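Local atomic coordinates of membrane-bound lytic murein transglycosylase A (PDB entry 6QK4), a protein that probably cleaves peptidoglycan strands as an exolytic lytic transglycosylase, breaking MurNAc-GlcNAc linkages and leaving a 1,6-anhydro bond on the MurNAc. Residues 33-39 and 286-290; 86-92 and 341-347; 91-95 and 314-318. All blocks are in the same frame, centred on the assembly; numbering follows the deposited sequence.

Contact 1: residues 33-39 and 286-290; sequences VPGWQDD and VFLQT
The Phe287 ring packs against the type II beta turn Val33-Trp36 and Asp39 after it. Phe287 lies on strand 285-291, within the 3D domain, whose family belongs to the double-psi beta-barrel clan; the contact lays an N-terminal loop against that strand. The side chain stretches straight from the strand, with CG anti to the backbone N (chi1 -166°), which carries the ring in among the side chains of Val33, Trp36 and Asp39 and the backbone of Gly35. Val33 CG1 comes within 3.5 Å of Phe287 CD2. Elsewhere on the ring, the indole of Trp36 presents its edge to the phenyl face in an offset edge-to-face pair, with the planes at 75° and Trp36 CE3 3.6 Å from Phe287 CE1. Trp36 NE1 is hydrogen-bonded to Glu84 OE2, and Arg80 makes a cation-pi contact with the indole, holding it in place. At the phenyl edge, near its plane, sits Asp39 CB, 4.0 Å from Phe287 CE1, while the Asp39 carboxylate turns to Arg271 and to the backbone N of Leu302. Gly35, at a positive phi of 111°, brings bare backbone against the ring tip, its O 3.4 Å from Phe287 CZ. Two residues on, Gln289 reaches for the turn with an extended chain that meets Pro34 at about a right angle, OE1 lying 3.9 Å from Pro34 CG. Its amide nitrogen is spent on Ala13 O. The buried Pro34 O has no hydrogen-bond partner; the nearest polar atom of the strand, Gln289 OE1 at 3.8 Å, is itself an acceptor.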
loop_
_atom_site.group_PDB
_atom_site.type_symbol
_atom_site.label_atom_id
_atom_site.label_comp_id
_atom_site.label_asym_id
_atom_site.label_seq_id
_atom_site.Cartn_x
_atom_site.Cartn_y
_atom_site.Cartn_z
ATOM N N VAL A 33 -26.340 -0.357 -5.013
ATOM C CA VAL A 33 -24.972 -0.560 -4.479
ATOM C C VAL A 33 -25.044 -0.543 -2.957
ATOM O O VAL A 33 -25.226 0.517 -2.341
ATOM C CB VAL A 33 -24.025 0.507 -5.045
ATOM C CG1 VAL A 33 -22.534 0.374 -4.470
ATOM C CG2 VAL A 33 -24.045 0.475 -6.556
ATOM N N PRO A 34 -24.931 -1.702 -2.306
ATOM C CA PRO A 34 -25.029 -1.752 -0.859
ATOM C C PRO A 34 -23.701 -1.237 -0.335
ATOM O O PRO A 34 -22.604 -1.661 -0.744
ATOM C CB PRO A 34 -25.251 -3.238 -0.562
ATOM C CG PRO A 34 -24.607 -3.937 -1.713
ATOM C CD PRO A 34 -24.627 -3.013 -2.903
ATOM N N GLY A 35 -23.803 -0.249 0.448
ATOM C CA GLY A 35 -22.648 0.371 1.007
ATOM C C GLY A 35 -22.416 1.750 0.463
ATOM O O GLY A 35 -21.716 2.518 1.107
ATOM N N TRP A 36 -23.083 2.134 -0.627
ATOM C CA TRP A 36 -22.794 3.456 -1.218
ATOM C C TRP A 36 -22.981 4.563 -0.177
ATOM O O TRP A 36 -22.172 5.487 -0.087
ATOM C CB TRP A 36 -23.687 3.675 -2.443
ATOM C CG TRP A 36 -23.671 5.012 -3.093
ATOM C CD1 TRP A 36 -24.735 5.860 -3.314
ATOM C CD2 TRP A 36 -22.530 5.628 -3.686
ATOM N NE1 TRP A 36 -24.306 6.959 -4.032
ATOM C CE2 TRP A 36 -22.939 6.853 -4.226
ATOM C CE3 TRP A 36 -21.172 5.277 -3.745
ATOM C CZ2 TRP A 36 -22.057 7.754 -4.865
ATOM C CZ3 TRP A 36 -20.278 6.172 -4.451
ATOM C CH2 TRP A 36 -20.723 7.381 -4.987
ATOM N N GLN A 37 -24.071 4.521 0.601
ATOM C CA GLN A 37 -24.274 5.596 1.578
ATOM C C GLN A 37 -23.358 5.501 2.783
ATOM O O GLN A 37 -23.248 6.488 3.540
ATOM C CB GLN A 37 -25.737 5.577 2.055
ATOM C CG GLN A 37 -26.668 5.679 0.886
ATOM C CD GLN A 37 -26.707 7.066 0.271
ATOM O OE1 GLN A 37 -26.130 8.013 0.771
ATOM N NE2 GLN A 37 -27.437 7.190 -0.832
ATOM N N ASP A 38 -22.698 4.339 3.000
ATOM C CA ASP A 38 -21.780 4.166 4.120
ATOM C C ASP A 38 -20.425 4.864 3.899
ATOM O O ASP A 38 -19.709 5.186 4.875
ATOM C CB ASP A 38 -21.592 2.678 4.337
ATOM C CG ASP A 38 -22.844 2.001 4.822
ATOM O OD1 ASP A 38 -23.449 2.534 5.804
ATOM O OD2 ASP A 38 -23.144 0.901 4.265
ATOM N N ASP A 39 -20.089 5.160 2.663
ATOM C CA ASP A 39 -18.851 5.873 2.387
ATOM C C ASP A 39 -19.080 7.381 2.537
ATOM O O ASP A 39 -19.974 7.955 1.889
ATOM C CB ASP A 39 -18.384 5.524 0.968
ATOM C CG ASP A 39 -16.988 6.142 0.640
ATOM O OD1 ASP A 39 -16.368 6.768 1.535
ATOM O OD2 ASP A 39 -16.536 5.973 -0.503
ATOM N N VAL A 286 -13.935 2.288 -8.786
ATOM C CA VAL A 286 -14.437 1.005 -8.297
ATOM C C VAL A 286 -15.089 1.281 -6.946
ATOM O O VAL A 286 -14.460 1.884 -6.067
ATOM C CB VAL A 286 -13.321 -0.043 -8.083
ATOM C CG1 VAL A 286 -13.929 -1.407 -7.600
ATOM C CG2 VAL A 286 -12.539 -0.269 -9.387
ATOM N N PHE A 287 -16.343 0.808 -6.753
ATOM C CA PHE A 287 -16.887 0.857 -5.410
ATOM C C PHE A 287 -16.560 -0.475 -4.761
ATOM O O PHE A 287 -16.908 -1.531 -5.315
ATOM C CB PHE A 287 -18.401 1.151 -5.372
ATOM C CG PHE A 287 -18.818 1.515 -3.960
ATOM C CD1 PHE A 287 -18.509 2.769 -3.461
ATOM C CD2 PHE A 287 -19.344 0.562 -3.096
ATOM C CE1 PHE A 287 -18.790 3.123 -2.196
ATOM C CE2 PHE A 287 -19.621 0.908 -1.737
ATOM C CZ PHE A 287 -19.302 2.182 -1.279
ATOM N N LEU A 288 -15.813 -0.419 -3.646
ATOM C CA LEU A 288 -15.279 -1.587 -2.977
ATOM C C LEU A 288 -16.048 -1.814 -1.674
ATOM O O LEU A 288 -16.112 -0.926 -0.843
ATOM C CB LEU A 288 -13.767 -1.367 -2.712
ATOM C CG LEU A 288 -12.993 -2.558 -2.173
ATOM C CD1 LEU A 288 -13.073 -3.776 -3.098
ATOM C CD2 LEU A 288 -11.498 -2.147 -1.947
ATOM N N GLN A 289 -16.578 -3.024 -1.501
ATOM C CA GLN A 289 -17.222 -3.419 -0.257
ATOM C C GLN A 289 -16.379 -4.527 0.343
ATOM O O GLN A 289 -16.184 -5.562 -0.303
ATOM C CB GLN A 289 -18.633 -3.906 -0.561
ATOM C CG GLN A 289 -19.345 -4.431 0.748
ATOM C CD GLN A 289 -20.763 -4.878 0.433
ATOM O OE1 GLN A 289 -21.089 -5.191 -0.728
ATOM N NE2 GLN A 289 -21.613 -4.893 1.442
ATOM N N THR A 290 -15.868 -4.304 1.558
ATOM C CA THR A 290 -14.951 -5.271 2.182
ATOM C C THR A 290 -15.021 -5.058 3.718
ATOM O O THR A 290 -16.034 -4.556 4.223
ATOM C CB THR A 290 -13.549 -5.176 1.524
ATOM O OG1 THR A 290 -12.731 -6.199 2.092
ATOM C CG2 THR A 290 -12.826 -3.834 1.820
#

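Contact 2: residues 86-92 and 341-347; sequences YFTPFQF and MWLLFPN
Phe92 and Leu343 form a close-packed cluster in an antiparallel beta pairing between strands 87-92 and 336-346. Leu343 CD1 stands over one face of the Phe92 ring in a CH-pi contact, 4.2 Å from the ring centroid, and Met341 brings its sulfur to the ring edge, SD 4.1 Å from Phe92 CD2, as a Met-aromatic contact. With CG anti to its backbone N (chi1 -175°), the Phe92 ring is laid alongside the Met341 chain, both pointing the same way. Further along, backbone bonds join Phe90 with Leu343 and Thr88 with Phe345 in both directions, and Phe92 N donates to Met341 O. The sheet face that bears Pro89, Leu344 and Trp342, all buried, is tight too. Here the Trp342 indole approaches the strand obliquely, CD1 3.4 Å from Gln91 CA. Phe87, turned away from the pair overall, still puts CD2 3.9 Å from Leu344 CB.

The opposite face is looser around Thr88, Phe90 and Phe345, which are partly exposed. Phe90 and Phe345 cross at about a right angle, the edge of Phe345 meeting the face of Phe90 with planes at 88°. At the terminus the exposed Asn347 closes the pairing with polar bonds: its N donates almost straight to Tyr86 O at 2.7 Å, and its OD1 accepts a hydrogen bond from Thr88 OG1, also at 2.7 Å and in the carbonyl plane. A water bridges Asn347 ND2 and Phe87 O.

Strand 25-27 continues the sheet beyond 87-92, and strand 285-291 lies on the far side of 336-346. Helix 62-68 packs on Tyr86, the last residue of helix 76-86, and on Phe87, where the strand begins.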
loop_
_atom_site.group_PDB
_atom_site.type_symbol
_atom_site.label_atom_id
_atom_site.label_comp_id
_atom_site.label_asym_id
_atom_site.label_seq_id
_atom_site.Cartn_x
_atom_site.Cartn_y
_atom_site.Cartn_z
ATOM N N TYR A 86 -22.903 11.354 -13.254
ATOM C CA TYR A 86 -22.009 11.194 -14.386
ATOM C C TYR A 86 -21.589 9.759 -14.647
ATOM O O TYR A 86 -20.986 9.500 -15.698
ATOM C CB TYR A 86 -20.773 12.085 -14.210
ATOM C CG TYR A 86 -21.107 13.521 -14.531
ATOM C CD1 TYR A 86 -21.630 14.375 -13.558
ATOM C CD2 TYR A 86 -20.869 14.031 -15.809
ATOM C CE1 TYR A 86 -21.949 15.747 -13.879
ATOM C CE2 TYR A 86 -21.187 15.362 -16.118
ATOM C CZ TYR A 86 -21.723 16.196 -15.137
ATOM O OH TYR A 86 -22.035 17.523 -15.415
ATOM N N PHE A 87 -21.905 8.818 -13.732
ATOM C CA PHE A 87 -21.416 7.456 -13.879
ATOM C C PHE A 87 -22.536 6.483 -13.622
ATOM O O PHE A 87 -23.473 6.773 -12.868
ATOM C CB PHE A 87 -20.244 7.123 -12.849
ATOM C CG PHE A 87 -18.991 7.911 -13.112
ATOM C CD1 PHE A 87 -18.851 9.194 -12.600
ATOM C CD2 PHE A 87 -17.975 7.352 -13.865
ATOM C CE1 PHE A 87 -17.692 9.994 -12.899
ATOM C CE2 PHE A 87 -16.800 8.099 -14.196
ATOM C CZ PHE A 87 -16.655 9.452 -13.662
ATOM N N THR A 88 -22.421 5.319 -14.243
ATOM C CA THR A 88 -23.257 4.179 -13.934
ATOM C C THR A 88 -22.433 3.088 -13.259
ATOM O O THR A 88 -21.367 2.729 -13.780
ATOM C CB THR A 88 -23.888 3.628 -15.232
ATOM O OG1 THR A 88 -24.764 4.644 -15.775
ATOM C CG2 THR A 88 -24.783 2.406 -14.922
ATOM N N PRO A 89 -22.911 2.499 -12.173
ATOM C CA PRO A 89 -22.178 1.376 -11.579
ATOM C C PRO A 89 -22.557 0.023 -12.180
ATOM O O PRO A 89 -23.721 -0.255 -12.465
ATOM C CB PRO A 89 -22.588 1.472 -10.097
ATOM C CG PRO A 89 -24.104 1.957 -10.165
ATOM C CD PRO A 89 -24.167 2.810 -11.454
ATOM N N PHE A 90 -21.554 -0.855 -12.352
ATOM C CA PHE A 90 -21.758 -2.185 -12.916
ATOM C C PHE A 90 -21.254 -3.212 -11.924
ATOM O O PHE A 90 -20.051 -3.260 -11.637
ATOM C CB PHE A 90 -21.021 -2.415 -14.238
ATOM C CG PHE A 90 -21.619 -1.649 -15.408
ATOM C CD1 PHE A 90 -21.469 -0.277 -15.459
ATOM C CD2 PHE A 90 -22.286 -2.305 -16.477
ATOM C CE1 PHE A 90 -22.003 0.473 -16.497
ATOM C CE2 PHE A 90 -22.790 -1.538 -17.548
ATOM C CZ PHE A 90 -22.659 -0.158 -17.528
ATOM N N GLN A 91 -22.152 -4.046 -11.432
ATOM C CA GLN A 91 -21.705 -5.166 -10.578
ATOM C C GLN A 91 -20.704 -6.045 -11.338
ATOM O O GLN A 91 -20.938 -6.399 -12.494
ATOM C CB GLN A 91 -22.962 -5.961 -10.125
ATOM C CG GLN A 91 -22.627 -7.334 -9.538
ATOM C CD GLN A 91 -23.844 -8.208 -9.507
ATOM O OE1 GLN A 91 -24.617 -8.152 -8.553
ATOM N NE2 GLN A 91 -24.022 -9.009 -10.538
ATOM N N PHE A 92 -19.533 -6.333 -10.719
ATOM C CA PHE A 92 -18.404 -6.965 -11.409
ATOM C C PHE A 92 -18.209 -8.383 -10.901
ATOM O O PHE A 92 -18.055 -8.596 -9.683
ATOM C CB PHE A 92 -17.155 -6.147 -11.132
ATOM C CG PHE A 92 -15.928 -6.604 -11.879
ATOM C CD1 PHE A 92 -15.988 -6.862 -13.237
ATOM C CD2 PHE A 92 -14.718 -6.733 -11.211
ATOM C CE1 PHE A 92 -14.812 -7.243 -13.949
ATOM C CE2 PHE A 92 -13.563 -7.154 -11.913
ATOM C CZ PHE A 92 -13.611 -7.392 -13.273
ATOM N N MET A 341 -17.114 -5.820 -5.719
ATOM C CA MET A 341 -16.778 -4.645 -6.540
ATOM C C MET A 341 -17.906 -4.275 -7.481
ATOM O O MET A 341 -18.591 -5.155 -8.018
ATOM C CB MET A 341 -15.527 -4.891 -7.432
ATOM C CG MET A 341 -14.311 -4.910 -6.608
ATOM S SD MET A 341 -12.974 -5.280 -7.852
ATOM C CE MET A 341 -11.584 -5.154 -6.741
ATOM N N TRP A 342 -18.063 -2.964 -7.693
ATOM C CA TRP A 342 -18.781 -2.395 -8.829
ATOM C C TRP A 342 -17.835 -1.478 -9.584
ATOM O O TRP A 342 -17.200 -0.603 -8.971
ATOM C CB TRP A 342 -19.993 -1.560 -8.363
ATOM C CG TRP A 342 -21.036 -2.411 -7.642
ATOM C CD1 TRP A 342 -22.243 -2.802 -8.157
ATOM C CD2 TRP A 342 -20.943 -3.021 -6.318
ATOM N NE1 TRP A 342 -22.922 -3.614 -7.216
ATOM C CE2 TRP A 342 -22.116 -3.787 -6.124
ATOM C CE3 TRP A 342 -19.944 -3.036 -5.318
ATOM C CZ2 TRP A 342 -22.383 -4.485 -4.917
ATOM C CZ3 TRP A 342 -20.183 -3.800 -4.119
ATOM C CH2 TRP A 342 -21.412 -4.495 -3.947
ATOM N N LEU A 343 -17.758 -1.639 -10.913
ATOM C CA LEU A 343 -16.964 -0.733 -11.744
ATOM C C LEU A 343 -17.849 0.409 -12.225
ATOM O O LEU A 343 -18.998 0.186 -12.628
ATOM C CB LEU A 343 -16.401 -1.487 -12.947
ATOM C CG LEU A 343 -15.573 -2.746 -12.710
ATOM C CD1 LEU A 343 -14.721 -3.077 -13.943
ATOM C CD2 LEU A 343 -14.629 -2.629 -11.573
ATOM N N LEU A 344 -17.351 1.623 -12.146
ATOM C CA LEU A 344 -18.095 2.764 -12.666
ATOM C C LEU A 344 -17.633 3.066 -14.094
ATOM O O LEU A 344 -16.439 3.076 -14.364
ATOM C CB LEU A 344 -17.856 4.017 -11.831
ATOM C CG LEU A 344 -18.538 4.117 -10.450
ATOM C CD1 LEU A 344 -18.121 3.058 -9.547
ATOM C CD2 LEU A 344 -18.201 5.428 -9.877
ATOM N N PHE A 345 -18.592 3.385 -14.977
ATOM C CA PHE A 345 -18.222 3.824 -16.329
ATOM C C PHE A 345 -18.913 5.149 -16.573
ATOM O O PHE A 345 -20.077 5.293 -16.204
ATOM C CB PHE A 345 -18.654 2.808 -17.387
ATOM C CG PHE A 345 -17.807 1.584 -17.361
ATOM C CD1 PHE A 345 -16.590 1.561 -18.031
ATOM C CD2 PHE A 345 -18.191 0.476 -16.603
ATOM C CE1 PHE A 345 -15.751 0.444 -17.961
ATOM C CE2 PHE A 345 -17.389 -0.636 -16.515
ATOM C CZ PHE A 345 -16.149 -0.676 -17.182
ATOM N N PRO A 346 -18.265 6.112 -17.220
ATOM C CA PRO A 346 -18.924 7.421 -17.402
ATOM C C PRO A 346 -20.093 7.352 -18.370
ATOM O O PRO A 346 -20.027 6.662 -19.384
ATOM C CB PRO A 346 -17.820 8.311 -17.960
ATOM C CG PRO A 346 -16.755 7.431 -18.368
ATOM C CD PRO A 346 -16.831 6.179 -17.528
ATOM N N ASN A 347 -21.156 8.080 -18.032
ATOM C CA ASN A 347 -22.361 8.085 -18.872
ATOM C C ASN A 347 -22.066 8.636 -20.254
ATOM O O ASN A 347 -22.506 8.052 -21.257
ATOM C CB ASN A 347 -23.481 8.881 -18.194
ATOM C CG ASN A 347 -23.985 8.195 -16.968
ATOM O OD1 ASN A 347 -23.867 6.969 -16.855
ATOM N ND2 ASN A 347 -24.546 8.953 -16.026
HETATM O O HOH W 1 -26.100 7.892 -13.690
HETATM O O HOH W 2 -18.020 -8.336 -6.981
#

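Contact 3: residues 91-95 and 314-318; sequences QFANN and GGVRA
Val316 lays its CG2 methyl over the end of strand 87-92, 3.5 Å from Phe92 O and 3.9 Å from Phe92 CD2. The contact joins the loop leaving that strand to the glycine-rich turn that leads into strand 317-324 of the 3D domain, a family of the double-psi beta-barrel clan. The Phe92 and Val316 side chains run antiparallel past one another, and the Asn94 chain comes in perpendicular to Val316. The polar core of the contact is a single side-chain oxygen. Val316 N donates to Asn94 OD1 at 2.8 Å along a nearly straight N-H (174°), although the donor stands tilted by 34° from the carbonyl plane. Two waters also give protons to Asn94 OD1: one, 2.9 Å from it, takes up Gly315 N as well; the other, a longer 3.3 Å away, also donates to Val316 O. Three donors thus grip the oxygen, and through them the amide holds both ends of the Gly315-Val316 unit. Its nitrogen is bonded to Thr98 OG1, with a weak bond to Asp100 O, which fixes the flip of the amide. The turn is also held by Gly314, whose N bonds Asp276 OD2 and whose O bonds Ser279 OG. Because Gly315 carries no side chain, Asn94 OD1 can approach Gly315 CA to 3.5 Å, and Gly315 O meets the edge of the Phe92 ring near its plane, 3.5 Å from CE2.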
loop_
_atom_site.group_PDB
_atom_site.type_symbol
_atom_site.label_atom_id
_atom_site.label_comp_id
_atom_site.label_asym_id
_atom_site.label_seq_id
_atom_site.Cartn_x
_atom_site.Cartn_y
_atom_site.Cartn_z
ATOM N N GLN A 91 -22.152 -4.046 -11.432
ATOM C CA GLN A 91 -21.705 -5.166 -10.578
ATOM C C GLN A 91 -20.704 -6.045 -11.338
ATOM O O GLN A 91 -20.938 -6.399 -12.494
ATOM C CB GLN A 91 -22.962 -5.961 -10.125
ATOM C CG GLN A 91 -22.627 -7.334 -9.538
ATOM C CD GLN A 91 -23.844 -8.208 -9.507
ATOM O OE1 GLN A 91 -24.617 -8.152 -8.553
ATOM N NE2 GLN A 91 -24.022 -9.009 -10.538
ATOM N N PHE A 92 -19.533 -6.333 -10.719
ATOM C CA PHE A 92 -18.404 -6.965 -11.409
ATOM C C PHE A 92 -18.209 -8.383 -10.901
ATOM O O PHE A 92 -18.055 -8.596 -9.683
ATOM C CB PHE A 92 -17.155 -6.147 -11.132
ATOM C CG PHE A 92 -15.928 -6.604 -11.879
ATOM C CD1 PHE A 92 -15.988 -6.862 -13.237
ATOM C CD2 PHE A 92 -14.718 -6.733 -11.211
ATOM C CE1 PHE A 92 -14.812 -7.243 -13.949
ATOM C CE2 PHE A 92 -13.563 -7.154 -11.913
ATOM C CZ PHE A 92 -13.611 -7.392 -13.273
ATOM N N ALA A 93 -18.244 -9.356 -11.810
ATOM C CA ALA A 93 -18.030 -10.734 -11.405
ATOM C C ALA A 93 -16.744 -11.329 -11.973
ATOM O O ALA A 93 -16.245 -10.921 -13.037
ATOM C CB ALA A 93 -19.218 -11.602 -11.826
ATOM N N ASN A 94 -16.226 -12.321 -11.250
ATOM C CA ASN A 94 -15.151 -13.176 -11.759
ATOM C C ASN A 94 -15.610 -13.951 -13.002
ATOM O O ASN A 94 -16.794 -14.138 -13.254
ATOM C CB ASN A 94 -14.731 -14.170 -10.678
ATOM C CG ASN A 94 -13.999 -13.506 -9.553
ATOM O OD1 ASN A 94 -13.009 -12.816 -9.796
ATOM N ND2 ASN A 94 -14.503 -13.678 -8.314
ATOM N N ASN A 95 -14.648 -14.433 -13.789
ATOM C CA ASN A 95 -15.096 -15.108 -15.022
ATOM C C ASN A 95 -15.810 -16.430 -14.735
ATOM O O ASN A 95 -16.578 -16.922 -15.590
ATOM C CB ASN A 95 -13.904 -15.330 -15.960
ATOM C CG ASN A 95 -13.512 -14.038 -16.703
ATOM O OD1 ASN A 95 -14.377 -13.307 -17.211
ATOM N ND2 ASN A 95 -12.205 -13.751 -16.749
ATOM N N GLY A 314 -6.185 -11.582 -11.268
ATOM C CA GLY A 314 -7.497 -12.179 -11.214
ATOM C C GLY A 314 -8.575 -11.195 -11.605
ATOM O O GLY A 314 -8.307 -10.153 -12.231
ATOM N N GLY A 315 -9.807 -11.488 -11.208
ATOM C CA GLY A 315 -10.921 -10.637 -11.583
ATOM C C GLY A 315 -11.234 -9.669 -10.461
ATOM O O GLY A 315 -10.763 -8.520 -10.383
ATOM N N VAL A 316 -12.069 -10.152 -9.549
ATOM C CA VAL A 316 -12.420 -9.339 -8.382
ATOM C C VAL A 316 -11.252 -9.493 -7.449
ATOM O O VAL A 316 -11.197 -10.423 -6.627
ATOM C CB VAL A 316 -13.733 -9.807 -7.729
ATOM C CG1 VAL A 316 -14.102 -8.896 -6.482
ATOM C CG2 VAL A 316 -14.897 -9.780 -8.783
ATOM N N ARG A 317 -10.291 -8.594 -7.574
ATOM C CA ARG A 317 -9.036 -8.700 -6.828
ATOM C C ARG A 317 -8.486 -7.286 -6.684
ATOM O O ARG A 317 -8.336 -6.584 -7.704
ATOM C CB ARG A 317 -8.053 -9.563 -7.620
ATOM C CG ARG A 317 -6.743 -9.774 -6.877
ATOM C CD ARG A 317 -6.962 -10.709 -5.624
ATOM N NE ARG A 317 -5.612 -10.948 -5.017
ATOM C CZ ARG A 317 -5.020 -10.182 -4.093
ATOM N NH1 ARG A 317 -5.639 -9.156 -3.578
ATOM N NH2 ARG A 317 -3.770 -10.432 -3.685
ATOM N N ALA A 318 -8.093 -6.891 -5.469
ATOM C CA ALA A 318 -7.523 -5.558 -5.333
ATOM C C ALA A 318 -6.460 -5.549 -4.235
ATOM O O ALA A 318 -6.581 -6.272 -3.218
ATOM C CB ALA A 318 -8.632 -4.545 -5.040
HETATM O O HOH W 3 -10.233 -13.729 -9.602
HETATM O O HOH W 4 -11.060 -13.244 -7.211
#

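Contact 2 touches both of the others, its centre about 12 Å from that of contact 1 and about 13 Å from that of contact 3. Strand 336-346 takes part in both connections, and strand 87-92 in the second. Toward contact 1, Phe287 N probably bonds to Trp342 O at 2.8 Å, and the Trp342 indole packs against the loop, CZ2 3.4 Å from Pro34 CD. Toward contact 3, Met341 CE rests 3.5 Å from Ala318 CB, while Gln91 and Phe92 belong to both contacts. Contacts 1 and 3, with centres about 15 Å apart, do not touch. Together the three bind segments 33-39 and 86-95 to the C-terminal 3D domain across more than 200 residues of sequence.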